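Local atomic coordinates of MTH396 protein (Methanothermobacter thermautotrophicus, PDB entry 1NXH), a protein that is of unknown function but forms a disulfide-linked homodimer and, as an EhaM family member, is probably associated with an archaeal energy-converting hydrogenase. Residues R19-E22 and D23-P27; I34-E37 and E38-I42; E60-R63 and P64-I67; A105-E108 and Y109-L113; E115-R118 and R119-I123. All blocks are in the same frame, centred on the assembly; numbering follows the deposited sequence.

All five contacts are local, along single helices or at their ends. Contact 4 is a surface contact; the others are partly buried. Contact 3 lies nearest the centre of the chain and carries half of an intersubunit disulfide. Contacts 1 and 2 sit on consecutive helices that touch, with Val-25 packing on Phe-39. Contacts 4 and 5 share helix 109-124, and its chemistry changes from loosely placed charges at the start to a salt-bridge network further on. Contacts 2 and 5 lie on opposite sides of the chain's centre, about 36 Å apart between centres. The dimer brings them together across subunits, since Ile-34 packs on His-121 of the second subunit.

Contact 1 (R19-E22 and D23-P27); sequences RWQE and DVVKP
Trp-20 meets Val-24 and Val-25 in a local i, i+4 and i, i+5 contact within helix 18-25, toward its C-terminal part. The carbonyl of Trp-20 takes two N-H groups here. Val-24 N reaches Trp-20 O at 2.7 Å, nearly along the C=O axis. Val-25 N reaches the same oxygen at 3.3 Å, from above the carbonyl plane. One residue earlier, Asp-23 N bonds to Arg-19 O at 3.0 Å. Methyl CG2 of Val-25 lies 4.0 Å from CB of Trp-20, near the plane of the indole and at its edge. The indole itself is buried between helices 5-15, 36-46 and 49-60, and its ring meets that of His-56. Outside, Glu-22 and Lys-26 run side by side and point the same way. Their weak salt bridge spans 3.3 Å from OE1 of Glu-22 to NZ of Lys-26. The chi1 of Asp-23 (-60°) lays its CG beside its own N, with OD2 3.7 Å from Glu-22 CB. An alanine at Asp-23 would remove the carboxylate and would probably leave a gap beside His-56, which the Asp-23 side chain touches. The i+5 bond from Val-25 N to Trp-20 O belongs to a wider pi-type turn.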
# COMPACT_ATOMS: atom_id res chain seq x y z
N ARG A 19 -15.77 19.53 5.10
CA ARG A 19 -14.49 18.95 5.44
C ARG A 19 -14.51 17.44 5.26
O ARG A 19 -13.51 16.84 4.88
CB ARG A 19 -14.10 19.33 6.86
CG ARG A 19 -15.01 18.85 7.96
CD ARG A 19 -14.54 19.48 9.25
NE ARG A 19 -14.98 18.78 10.45
CZ ARG A 19 -14.48 19.02 11.66
NH1 ARG A 19 -13.53 19.94 11.82
NH2 ARG A 19 -14.91 18.34 12.71
N TRP A 20 -15.66 16.83 5.54
CA TRP A 20 -15.79 15.38 5.39
C TRP A 20 -15.80 15.00 3.92
O TRP A 20 -14.93 14.28 3.43
CB TRP A 20 -17.09 14.90 6.06
CG TRP A 20 -16.91 14.42 7.46
CD1 TRP A 20 -16.62 15.19 8.56
CD2 TRP A 20 -16.92 13.06 7.90
NE1 TRP A 20 -16.45 14.38 9.66
CE2 TRP A 20 -16.63 13.07 9.29
CE3 TRP A 20 -17.16 11.84 7.26
CZ2 TRP A 20 -16.56 11.89 10.05
CZ3 TRP A 20 -17.08 10.66 8.02
CH2 TRP A 20 -16.78 10.70 9.40
N GLN A 21 -16.80 15.51 3.21
CA GLN A 21 -16.96 15.24 1.80
C GLN A 21 -15.67 15.37 1.01
O GLN A 21 -15.38 14.57 0.13
CB GLN A 21 -18.02 16.18 1.24
CG GLN A 21 -19.42 15.92 1.77
CD GLN A 21 -20.10 14.74 1.10
OE1 GLN A 21 -20.94 14.06 1.69
NE2 GLN A 21 -19.75 14.50 -0.17
N GLU A 22 -14.90 16.39 1.33
CA GLU A 22 -13.66 16.65 0.63
C GLU A 22 -12.45 15.85 1.10
O GLU A 22 -11.58 15.54 0.30
CB GLU A 22 -13.34 18.14 0.73
CG GLU A 22 -14.12 18.99 -0.22
CD GLU A 22 -13.60 18.84 -1.63
OE1 GLU A 22 -13.56 17.70 -2.14
OE2 GLU A 22 -13.21 19.87 -2.23
N ASP A 23 -12.40 15.53 2.39
CA ASP A 23 -11.26 14.81 2.95
C ASP A 23 -11.46 13.31 3.20
O ASP A 23 -10.49 12.57 3.37
CB ASP A 23 -10.86 15.45 4.29
CG ASP A 23 -10.46 16.90 4.14
OD1 ASP A 23 -10.03 17.50 5.15
OD2 ASP A 23 -10.57 17.43 3.02
N VAL A 24 -12.70 12.86 3.20
CA VAL A 24 -12.97 11.48 3.52
C VAL A 24 -13.90 10.74 2.58
O VAL A 24 -13.49 9.84 1.86
CB VAL A 24 -13.59 11.39 4.92
CG1 VAL A 24 -13.63 9.95 5.38
CG2 VAL A 24 -12.81 12.29 5.89
N VAL A 25 -15.17 11.12 2.63
CA VAL A 25 -16.20 10.47 1.83
C VAL A 25 -15.87 10.38 0.34
O VAL A 25 -16.00 9.31 -0.27
CB VAL A 25 -17.57 11.19 2.01
CG1 VAL A 25 -18.64 10.18 2.43
CG2 VAL A 25 -17.44 12.32 3.05
N LYS A 26 -15.44 11.50 -0.23
CA LYS A 26 -15.09 11.57 -1.64
C LYS A 26 -13.74 10.90 -1.89
O LYS A 26 -13.65 9.95 -2.66
CB LYS A 26 -15.06 13.05 -2.06
CG LYS A 26 -14.88 13.33 -3.53
CD LYS A 26 -14.96 14.84 -3.80
CE LYS A 26 -16.30 15.44 -3.38
NZ LYS A 26 -16.40 16.89 -3.71
N PRO A 27 -12.68 11.40 -1.24
CA PRO A 27 -11.33 10.84 -1.39
C PRO A 27 -11.29 9.30 -1.38
O PRO A 27 -10.62 8.69 -2.21
CB PRO A 27 -10.58 11.44 -0.21
CG PRO A 27 -11.19 12.78 -0.11
CD PRO A 27 -12.67 12.48 -0.24

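Contact 2 (I34-E37 and E38-I42); sequences IDVE and EFQDI
Val-36 and Gln-40 are joined by a nearly straight backbone bond, from Gln-40 N to Val-36 O at 3.0 Å with an angle of 173° at the hydrogen. The bonds around it are weaker. Asp-41 N lies 3.4 Å from Glu-37 O in a weak bond. Glu-38 N makes another weak one to Asp-35 O. Ile-34 folds back beside this turn. Its side chain crosses that of Glu-38 at about a right angle. The Ile-34 carbonyl is too close to the same side chain in the model, so the detail there is doubtful. At its far end Ile-34 rests its CD1 4.2 Å from CB of Phe-39. This is the opening turn of helix 36-46, which packs against helix 18-25 in an all-helical fold. With CG anti to the backbone N (chi1 -170°), the Phe-39 ring is carried away from segment 34-37, to pack on Val-25 and Leu-28. Gln-40 turns to Gln-21 and Val-25. Glu-37 and Asp-41 cross obliquely, their carboxylate planes 32° apart. OE2 of Glu-37 stays 5.7 Å from OD2 of Asp-41, and the like charges are probably eased because Asp-41 OD1 forms a salt bridge with Arg-12. Ile-34 also packs on His-121 of the second subunit, and Ile-42 packs on Leu-124 of that subunit.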
# COMPACT_ATOMS: atom_id res chain seq x y z
N ILE A 34 -17.50 2.49 -5.14
CA ILE A 34 -18.90 2.09 -5.24
C ILE A 34 -19.79 3.30 -5.02
O ILE A 34 -20.60 3.35 -4.09
CB ILE A 34 -19.25 1.00 -4.21
CG1 ILE A 34 -18.21 0.99 -3.08
CG2 ILE A 34 -19.36 -0.36 -4.92
CD1 ILE A 34 -18.19 2.24 -2.22
N ASP A 35 -19.59 4.30 -5.87
CA ASP A 35 -20.33 5.54 -5.79
C ASP A 35 -20.48 6.10 -4.40
O ASP A 35 -21.17 5.54 -3.54
CB ASP A 35 -21.71 5.38 -6.42
CG ASP A 35 -21.80 6.07 -7.76
OD1 ASP A 35 -21.09 5.65 -8.71
OD2 ASP A 35 -22.58 7.03 -7.87
N VAL A 36 -19.80 7.22 -4.19
CA VAL A 36 -19.83 7.93 -2.92
C VAL A 36 -21.14 7.67 -2.20
O VAL A 36 -21.16 7.25 -1.04
CB VAL A 36 -19.72 9.46 -3.14
CG1 VAL A 36 -20.32 10.19 -1.95
CG2 VAL A 36 -18.26 9.87 -3.33
N GLU A 37 -22.23 7.95 -2.89
CA GLU A 37 -23.55 7.76 -2.33
C GLU A 37 -23.56 6.58 -1.38
O GLU A 37 -23.75 6.75 -0.19
CB GLU A 37 -24.58 7.56 -3.44
CG GLU A 37 -26.00 7.30 -2.95
CD GLU A 37 -27.06 7.62 -4.00
OE1 GLU A 37 -26.88 7.24 -5.18
OE2 GLU A 37 -28.08 8.25 -3.65
N GLU A 38 -23.31 5.40 -1.91
CA GLU A 38 -23.31 4.20 -1.08
C GLU A 38 -22.42 4.33 0.15
O GLU A 38 -22.89 4.24 1.28
CB GLU A 38 -22.84 3.00 -1.87
CG GLU A 38 -23.24 3.00 -3.31
CD GLU A 38 -22.72 1.78 -4.01
OE1 GLU A 38 -22.49 1.85 -5.24
OE2 GLU A 38 -22.53 0.74 -3.34
N PHE A 39 -21.14 4.52 -0.09
CA PHE A 39 -20.17 4.64 0.99
C PHE A 39 -20.77 5.39 2.15
O PHE A 39 -20.73 4.94 3.30
CB PHE A 39 -18.94 5.39 0.49
CG PHE A 39 -17.79 5.38 1.45
CD1 PHE A 39 -17.49 4.21 2.17
CD2 PHE A 39 -16.96 6.49 1.59
CE1 PHE A 39 -16.37 4.16 3.01
CE2 PHE A 39 -15.83 6.45 2.43
CZ PHE A 39 -15.54 5.28 3.13
N GLN A 40 -21.32 6.55 1.84
CA GLN A 40 -21.95 7.39 2.84
C GLN A 40 -22.94 6.60 3.70
O GLN A 40 -22.96 6.73 4.92
CB GLN A 40 -22.66 8.54 2.15
CG GLN A 40 -23.01 9.65 3.09
CD GLN A 40 -23.31 10.92 2.36
OE1 GLN A 40 -22.51 11.37 1.53
NE2 GLN A 40 -24.46 11.53 2.65
N ASP A 41 -23.75 5.79 3.05
CA ASP A 41 -24.73 4.96 3.74
C ASP A 41 -24.04 3.90 4.57
O ASP A 41 -24.54 3.51 5.62
CB ASP A 41 -25.62 4.26 2.73
CG ASP A 41 -26.17 5.21 1.72
OD1 ASP A 41 -26.94 6.10 2.13
OD2 ASP A 41 -25.81 5.08 0.53
N ILE A 42 -22.90 3.42 4.07
CA ILE A 42 -22.13 2.41 4.77
C ILE A 42 -21.65 3.02 6.06
O ILE A 42 -21.79 2.44 7.14
CB ILE A 42 -20.92 1.96 3.95
CG1 ILE A 42 -21.38 1.06 2.81
CG2 ILE A 42 -19.94 1.21 4.82
CD1 ILE A 42 -20.29 0.69 1.85

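Contact 3 (E60-R63 and P64-I67); sequences ESAR and PRCI
Arg-63 and Ile-67 are brought together by their torsions. Arg-63 carries CG anti to the backbone N (chi1 167°) and then bends at chi2. Ile-67 sets CG1 beside its own backbone N and extends to CD1 (chi2 173°). Ile-67 CG1 and Arg-63 O are too close in the model, so the exact fit there is doubtful. The Ile-67 side chain passes slantwise by that of Arg-63, with CD1 of Ile-67 3.8 Å from Arg-63 CG. The same methyl also lies 3.8 Å from Arg-63 NE, so the aliphatic stem and the start of the guanidinium share one apolar neighbour. All this belongs to the first turn of helix 63-74, which follows helix 49-60 after a short loop. Pro-64 fits this turn well, because an amide so early in a helix has no carbonyl of the helix to bond to. The turn is closed by Cys-66 N, which bonds to Ala-62 O at 2.8 Å, nearly straight at 172°. A weak bond from Ile-67 N to Arg-63 O follows. Cys-66 forms an interchain disulfide with Cys-78 of the second subunit. Around it Ala-62 packs on Val-83 and Arg-63 on Trp-79, both of that subunit. Within its own chain, Ile-67 packs on helix 89-104. On the other flank Arg-65 bends at chi3 back toward Ala-62, so that its NH2 lies 3.7 Å from the methyl CB of Ala-62.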
# COMPACT_ATOMS: atom_id res chain seq x y z
N GLU A 60 -7.34 13.61 10.59
CA GLU A 60 -6.30 14.53 10.18
C GLU A 60 -4.95 14.19 10.76
O GLU A 60 -3.92 14.42 10.13
CB GLU A 60 -6.66 15.97 10.57
CG GLU A 60 -7.59 16.64 9.58
CD GLU A 60 -7.27 16.27 8.13
OE1 GLU A 60 -7.72 15.19 7.69
OE2 GLU A 60 -6.57 17.05 7.44
N SER A 61 -4.95 13.62 11.97
CA SER A 61 -3.68 13.28 12.62
C SER A 61 -3.08 11.98 12.14
O SER A 61 -1.98 11.63 12.53
CB SER A 61 -3.85 13.23 14.14
OG SER A 61 -4.66 12.13 14.51
N ALA A 62 -3.79 11.26 11.28
CA ALA A 62 -3.27 10.00 10.78
C ALA A 62 -3.04 10.06 9.29
O ALA A 62 -2.34 9.23 8.72
CB ALA A 62 -4.21 8.88 11.11
N ARG A 63 -3.65 11.06 8.65
CA ARG A 63 -3.51 11.25 7.22
C ARG A 63 -2.05 11.05 6.82
O ARG A 63 -1.77 10.33 5.86
CB ARG A 63 -4.01 12.66 6.84
CG ARG A 63 -3.66 13.15 5.44
CD ARG A 63 -4.75 12.89 4.39
NE ARG A 63 -4.37 13.45 3.09
CZ ARG A 63 -4.38 14.76 2.81
NH1 ARG A 63 -4.79 15.64 3.72
NH2 ARG A 63 -3.96 15.19 1.61
N PRO A 64 -1.10 11.65 7.57
CA PRO A 64 0.33 11.51 7.24
C PRO A 64 0.84 10.07 7.32
O PRO A 64 1.40 9.52 6.37
CB PRO A 64 1.00 12.42 8.26
CG PRO A 64 0.09 12.34 9.44
CD PRO A 64 -1.27 12.46 8.79
N ARG A 65 0.63 9.48 8.49
CA ARG A 65 1.01 8.10 8.76
C ARG A 65 0.48 7.16 7.68
O ARG A 65 1.19 6.30 7.17
CB ARG A 65 0.46 7.71 10.14
CG ARG A 65 0.56 6.26 10.50
CD ARG A 65 0.21 6.09 11.97
NE ARG A 65 -1.21 6.19 12.28
CZ ARG A 65 -2.13 5.32 11.84
NH1 ARG A 65 -1.77 4.29 11.07
NH2 ARG A 65 -3.40 5.46 12.19
N CYS A 66 -0.79 7.33 7.32
CA CYS A 66 -1.40 6.48 6.33
C CYS A 66 -0.82 6.66 4.94
O CYS A 66 -0.85 5.73 4.11
CB CYS A 66 -2.90 6.70 6.32
SG CYS A 66 -3.77 5.87 7.70
N ILE A 67 -0.29 7.85 4.68
CA ILE A 67 0.28 8.12 3.37
C ILE A 67 1.66 7.48 3.26
O ILE A 67 2.01 6.93 2.22
CB ILE A 67 0.41 9.63 3.11
CG1 ILE A 67 -0.98 10.29 3.14
CG2 ILE A 67 1.11 9.84 1.76
CD1 ILE A 67 -0.96 11.79 3.07

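Contact 4 (A105-E108 and Y109-L113); sequences AGRE and YSEAL
Glu-108 and Ala-112 supply the backbone bond of this contact, from Ala-112 N to Glu-108 O at 2.6 Å. It closes the first turn of helix 109-124, and Glu-108 holds the N-cap position. Just before, Gly-106 is the C-prime residue of the Schellman motif that ends helix 89-104. The charged groups meet loosely. Arg-107 and Glu-111 cross at about a right angle, with their flat ends turned 54° apart. OE1 of Glu-111 sits over the centre of the Arg-107 guanidinium face, and its distance to NH2 of Arg-107 is 4.0 Å. Like charges also come near, with OE2 of Glu-108 4.5 Å from OE2 of Glu-111. Apolar packing is modest. The bend of Arg-107 at chi2 (-57°) brings its CD to 3.7 Å from the methyl CB of Ala-112. Ala-112 rests in turn on Ile-99 of helix 89-104. Tyr-109 leads off to helix 63-74, where its OH forms a hydrogen bond with OD1 of Asp-74. No N-H of Arg-107 points at the oxygen over its face, so the pull between the two is one of charge. The repulsion between Glu-108 and Glu-111 is probably eased by the positive end of the helix.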
# COMPACT_ATOMS: atom_id res chain seq x y z
N ALA A 105 0.46 18.76 1.17
CA ALA A 105 0.30 20.14 0.79
C ALA A 105 -0.61 20.27 -0.42
O ALA A 105 -0.59 21.29 -1.10
CB ALA A 105 1.65 20.75 0.50
N GLY A 106 -1.39 19.23 -0.70
CA GLY A 106 -2.31 19.29 -1.82
C GLY A 106 -1.93 18.47 -3.05
O GLY A 106 -2.79 18.18 -3.89
N ARG A 107 -0.66 18.10 -3.15
CA ARG A 107 -0.18 17.33 -4.29
C ARG A 107 -1.05 16.09 -4.48
O ARG A 107 -1.37 15.41 -3.51
CB ARG A 107 1.28 16.93 -4.06
CG ARG A 107 2.15 16.98 -5.30
CD ARG A 107 1.59 16.11 -6.42
NE ARG A 107 2.42 16.18 -7.62
CZ ARG A 107 2.65 17.29 -8.31
NH1 ARG A 107 2.11 18.44 -7.93
NH2 ARG A 107 3.43 17.24 -9.39
N GLU A 108 -1.44 15.83 -5.72
CA GLU A 108 -2.26 14.65 -6.02
C GLU A 108 -1.41 13.40 -5.80
O GLU A 108 -0.38 13.22 -6.45
CB GLU A 108 -2.70 14.69 -7.47
CG GLU A 108 -3.44 13.45 -7.92
CD GLU A 108 -4.92 13.56 -7.68
OE1 GLU A 108 -5.32 13.92 -6.56
OE2 GLU A 108 -5.69 13.30 -8.63
N TYR A 109 -1.85 12.51 -4.91
CA TYR A 109 -1.08 11.29 -4.64
C TYR A 109 -0.50 10.75 -5.93
O TYR A 109 0.71 10.63 -6.09
CB TYR A 109 -1.94 10.18 -4.02
CG TYR A 109 -1.10 8.99 -3.60
CD1 TYR A 109 -0.10 9.14 -2.65
CD2 TYR A 109 -1.25 7.73 -4.21
CE1 TYR A 109 0.75 8.09 -2.32
CE2 TYR A 109 -0.39 6.67 -3.88
CZ TYR A 109 0.61 6.87 -2.93
OH TYR A 109 1.53 5.89 -2.61
N SER A 110 -1.40 10.41 -6.85
CA SER A 110 -1.04 9.88 -8.14
C SER A 110 0.20 10.60 -8.61
O SER A 110 1.28 10.02 -8.71
CB SER A 110 -2.17 10.14 -9.12
OG SER A 110 -3.36 10.46 -8.42
N GLU A 111 0.04 11.89 -8.89
CA GLU A 111 1.16 12.68 -9.37
C GLU A 111 2.35 12.61 -8.42
O GLU A 111 3.47 12.41 -8.87
CB GLU A 111 0.71 14.12 -9.57
CG GLU A 111 -0.42 14.25 -10.59
CD GLU A 111 -1.10 15.60 -10.54
OE1 GLU A 111 -0.38 16.62 -10.53
OE2 GLU A 111 -2.36 15.65 -10.51
N ALA A 112 2.11 12.75 -7.12
CA ALA A 112 3.18 12.72 -6.12
C ALA A 112 3.98 11.42 -6.12
O ALA A 112 5.21 11.43 -5.98
CB ALA A 112 2.60 12.97 -4.73
N LEU A 113 3.30 10.29 -6.28
CA LEU A 113 3.96 8.99 -6.30
C LEU A 113 4.95 8.93 -7.47
O LEU A 113 6.05 8.39 -7.34
CB LEU A 113 2.92 7.88 -6.44
CG LEU A 113 3.28 6.50 -5.87
CD1 LEU A 113 2.26 5.50 -6.30
CD2 LEU A 113 4.65 6.05 -6.36

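Contact 5 (E115-R118 and R119-I123); sequences EGRR and RLHEI
Segments 115-118 and 119-123 form one unbroken helix, tied by four successive i to i+4 backbone bonds. Arg-119 N bonds to Glu-115 O at 3.0 Å and Leu-120 N to Gly-116 O. His-121 N meets Arg-117 O at 2.9 Å, and Glu-122 N meets Arg-118 O, both close to straight. Among the side chains, the carboxylate of Glu-115 is shared by two arginines. Its OE1 takes an N-H from NH2 of Arg-119 at 3.2 Å, met nearly end-on to the C-O bond and near the guanidinium edge. The two planes are turned 58° apart. Its OE2 faces NE of Arg-118 at 2.9 Å, from above the carboxylate plane, with a weaker bond from NH2 of Arg-118. The bend of Glu-115 at chi2 (-60°) lets its two oxygens reach both partners. Arg-119 has a second salt bridge through NH1 to Glu-98, so it also ties this helix to helix 89-104. A glutamine in place of Glu-115 would remove the negative charge and would probably leave Arg-118 without its ionic mate in the network. On another flank Arg-117 and His-121 lie side by side, with CG of Arg-117 3.7 Å from NE2 of His-121. Both pack on the second subunit, Arg-117 on its Arg-30 and His-121 on its Glu-31. The i, i+3 and i, i+4 pairing of one acid with two bases is typical of a salt-bridge network along a helix, here part of the C-terminal helix of each subunit.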
# COMPACT_ATOMS: atom_id res chain seq x y z
N GLU A 115 6.64 11.32 -8.83
CA GLU A 115 7.83 12.07 -8.46
C GLU A 115 8.69 11.24 -7.50
O GLU A 115 9.92 11.29 -7.55
CB GLU A 115 7.43 13.39 -7.80
CG GLU A 115 8.02 14.63 -8.45
CD GLU A 115 9.54 14.64 -8.45
OE1 GLU A 115 10.14 14.45 -7.37
OE2 GLU A 115 10.15 14.84 -9.53
N GLY A 116 8.03 10.47 -6.64
CA GLY A 116 8.75 9.64 -5.68
C GLY A 116 9.46 8.49 -6.39
O GLY A 116 10.54 8.04 -5.98
N ARG A 117 8.81 8.02 -7.46
CA ARG A 117 9.34 6.95 -8.27
C ARG A 117 10.64 7.52 -8.84
O ARG A 117 11.70 6.88 -8.78
CB ARG A 117 8.37 6.65 -9.40
CG ARG A 117 8.62 5.35 -10.10
CD ARG A 117 7.63 4.33 -9.64
NE ARG A 117 6.27 4.82 -9.84
CZ ARG A 117 5.16 4.16 -9.52
NH1 ARG A 117 5.23 2.94 -8.97
NH2 ARG A 117 3.97 4.72 -9.76
N ARG A 118 10.55 8.74 -9.36
CA ARG A 118 11.71 9.44 -9.92
C ARG A 118 12.88 9.54 -8.94
O ARG A 118 13.96 9.00 -9.20
CB ARG A 118 11.31 10.85 -10.41
CG ARG A 118 10.62 10.88 -11.78
CD ARG A 118 10.70 12.26 -12.48
NE ARG A 118 9.76 13.25 -11.95
CZ ARG A 118 8.43 13.23 -12.12
NH1 ARG A 118 7.86 12.26 -12.83
NH2 ARG A 118 7.68 14.18 -11.58
N ARG A 119 12.67 10.22 -7.82
CA ARG A 119 13.76 10.37 -6.86
C ARG A 119 14.27 9.02 -6.39
O ARG A 119 15.42 8.90 -5.99
CB ARG A 119 13.33 11.23 -5.67
CG ARG A 119 14.50 12.08 -5.14
CD ARG A 119 14.04 13.11 -4.12
NE ARG A 119 12.76 13.70 -4.52
CZ ARG A 119 12.16 14.72 -3.90
NH1 ARG A 119 12.72 15.28 -2.84
NH2 ARG A 119 10.99 15.18 -4.35
N LEU A 120 13.43 7.99 -6.46
CA LEU A 120 13.83 6.65 -6.07
C LEU A 120 14.87 6.15 -7.04
O LEU A 120 15.99 5.82 -6.66
CB LEU A 120 12.64 5.69 -6.09
CG LEU A 120 13.07 4.23 -5.86
CD1 LEU A 120 13.67 4.12 -4.48
CD2 LEU A 120 11.90 3.27 -5.99
N HIS A 121 14.47 6.06 -8.31
CA HIS A 121 15.35 5.62 -9.39
C HIS A 121 16.69 6.30 -9.21
O HIS A 121 17.75 5.69 -9.32
CB HIS A 121 14.77 5.99 -10.75
CG HIS A 121 13.63 5.12 -11.18
ND1 HIS A 121 13.80 3.79 -11.51
CD2 HIS A 121 12.31 5.38 -11.31
CE1 HIS A 121 12.63 3.26 -11.81
NE2 HIS A 121 11.71 4.20 -11.70
N GLU A 122 16.61 7.59 -8.92
CA GLU A 122 17.79 8.40 -8.70
C GLU A 122 18.67 7.68 -7.69
O GLU A 122 19.79 7.27 -7.99
CB GLU A 122 17.37 9.76 -8.16
CG GLU A 122 18.42 10.82 -8.26
CD GLU A 122 17.80 12.16 -8.55
OE1 GLU A 122 16.82 12.50 -7.85
OE2 GLU A 122 18.27 12.87 -9.47
N ILE A 123 18.13 7.50 -6.49
CA ILE A 123 18.83 6.84 -5.41
C ILE A 123 19.42 5.51 -5.85
O ILE A 123 20.60 5.24 -5.65
CB ILE A 123 17.89 6.60 -4.22
CG1 ILE A 123 17.42 7.94 -3.65
CG2 ILE A 123 18.59 5.80 -3.13
CD1 ILE A 123 16.31 7.82 -2.64